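PDB 5OCP: periplasmic binding protein/LacI transcriptional regulator from Shewanella sp. ANA-3, which binds alpha- and beta-L-arabinofuranose in the periplasm, probably delivering the sugar to the membrane components of an arabinose ABC transporter. Local coordinates for residues K230-D234 / G235-A239. Sequence-based numbering, arbitrary orientation.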
loop_
_atom_site.group_PDB
_atom_site.type_symbol
_atom_site.label_atom_id
_atom_site.label_comp_id
_atom_site.label_asym_id
_atom_site.label_seq_id
_atom_site.Cartn_x
_atom_site.Cartn_y
_atom_site.Cartn_z
ATOM N N LYS A 230 -15.801 6.000 -3.953
ATOM C CA LYS A 230 -16.732 7.168 -4.047
ATOM C C LYS A 230 -16.432 8.069 -5.282
ATOM O O LYS A 230 -17.309 8.325 -6.119
ATOM C CB LYS A 230 -16.725 7.985 -2.815
ATOM C CG LYS A 230 -17.697 9.171 -2.914
ATOM C CD LYS A 230 -18.015 9.787 -1.550
ATOM C CE LYS A 230 -19.014 10.950 -1.686
ATOM N NZ LYS A 230 -20.216 10.558 -2.498
ATOM N N ALA A 231 -15.164 8.421 -5.439
ATOM C CA ALA A 231 -14.679 9.102 -6.619
ATOM C C ALA A 231 -14.967 8.401 -7.946
ATOM O O ALA A 231 -15.265 9.045 -8.981
ATOM C CB ALA A 231 -13.177 9.385 -6.435
ATOM N N MET A 232 -14.855 7.071 -7.994
ATOM C CA MET A 232 -15.193 6.294 -9.152
ATOM C C MET A 232 -16.732 6.371 -9.410
ATOM O O MET A 232 -17.095 6.570 -10.546
ATOM C CB MET A 232 -14.819 4.811 -9.019
ATOM C CG MET A 232 -13.383 4.557 -9.234
ATOM S SD MET A 232 -12.861 2.847 -9.560
ATOM C CE MET A 232 -13.345 2.009 -8.117
ATOM N N ALA A 233 -17.516 6.291 -8.350
ATOM C CA ALA A 233 -19.002 6.355 -8.397
ATOM C C ALA A 233 -19.408 7.726 -8.938
ATOM O O ALA A 233 -20.408 7.836 -9.672
ATOM C CB ALA A 233 -19.588 6.114 -6.996
ATOM N N ASP A 234 -18.626 8.734 -8.607
ATOM C CA ASP A 234 -18.839 10.107 -9.094
ATOM C C ASP A 234 -18.285 10.438 -10.439
ATOM O O ASP A 234 -18.616 11.520 -10.983
ATOM C CB ASP A 234 -18.401 11.125 -8.033
ATOM C CG ASP A 234 -19.240 10.997 -6.758
ATOM O OD1 ASP A 234 -20.327 10.307 -6.784
ATOM O OD2 ASP A 234 -18.795 11.534 -5.702
ATOM N N GLY A 235 -17.479 9.576 -11.032
ATOM C CA GLY A 235 -16.898 9.816 -12.342
ATOM C C GLY A 235 -15.517 10.523 -12.400
ATOM O O GLY A 235 -15.004 10.709 -13.492
ATOM N N ASP A 236 -14.891 10.782 -11.264
ATOM C CA ASP A 236 -13.630 11.568 -11.188
ATOM C C ASP A 236 -12.347 10.762 -11.328
ATOM O O ASP A 236 -11.267 11.310 -11.606
ATOM C CB ASP A 236 -13.583 12.333 -9.873
ATOM C CG ASP A 236 -14.553 13.567 -9.843
ATOM O OD1 ASP A 236 -14.918 14.033 -10.945
ATOM O OD2 ASP A 236 -14.827 14.039 -8.731
ATOM N N VAL A 237 -12.440 9.447 -11.112
ATOM C CA VAL A 237 -11.288 8.520 -11.338
ATOM C C VAL A 237 -11.792 7.225 -11.975
ATOM O O VAL A 237 -13.000 7.013 -12.044
ATOM C CB VAL A 237 -10.601 8.203 -10.006
ATOM C CG1 VAL A 237 -10.051 9.454 -9.364
ATOM C CG2 VAL A 237 -11.506 7.436 -9.076
ATOM N N ASN A 238 -10.890 6.402 -12.489
ATOM C CA ASN A 238 -11.330 5.314 -13.355
ATOM C C ASN A 238 -11.199 3.925 -12.801
ATOM O O ASN A 238 -12.121 3.153 -12.965
ATOM C CB ASN A 238 -10.654 5.395 -14.642
ATOM C CG ASN A 238 -10.966 6.715 -15.342
ATOM O OD1 ASN A 238 -10.273 7.714 -15.137
ATOM N ND2 ASN A 238 -12.084 6.745 -16.103
ATOM N N ALA A 239 -10.047 3.615 -12.204
ATOM C CA ALA A 239 -9.714 2.176 -11.841
ATOM C C ALA A 239 -8.741 2.122 -10.711
ATOM O O ALA A 239 -7.891 3.010 -10.558
ATOM C CB ALA A 239 -9.197 1.353 -13.011
#
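Val237 folds back against the end of helix 226-234, its CG2 wedged between Ala231 and Met232. Val237 CG2 lies 3.4 Å from Met232 CG, tighter than usual for two carbons, and 3.7 Å from Ala231 CB; the side chains of Met232 and Val237 cross at about a right angle. A chi1 of -61° sets CG1 beside the backbone N of Val237 and CG2 between that N and the carbonyl carbon, the branch turned to the helix. Beyond this pair, Met232 CG stands beside its own backbone N and an extended chi2 carries Met232 SD to 3.5 Å from Asn238 O. The reversal itself is a Schellman motif. Asp236 N donates to Ala231 O at 2.9 Å, tilted 21° from the carbonyl plane, whereas Gly235 N reaches Met232 O at 3.1 Å from well above its plane. Gly235, with a positive phi of 91°, turns the chain out of the helix. Further out, Asp236 OD2 makes a salt bridge to Lys207, and Asn238 OD1 accepts from Ile219 N, bringing the chain alongside strand 218-221. Leu200 and Val203 of helix 196-208 touch Ala231 and Val237, respectively, and Ala281 packs on Met232. Polar bonds thus close the helix end while the apolar contact of Val237 with Ala231 and Met232 directs the chain into strand 239-242, forming a helix-to-strand link in one Rossmann-like lobe of the binding protein.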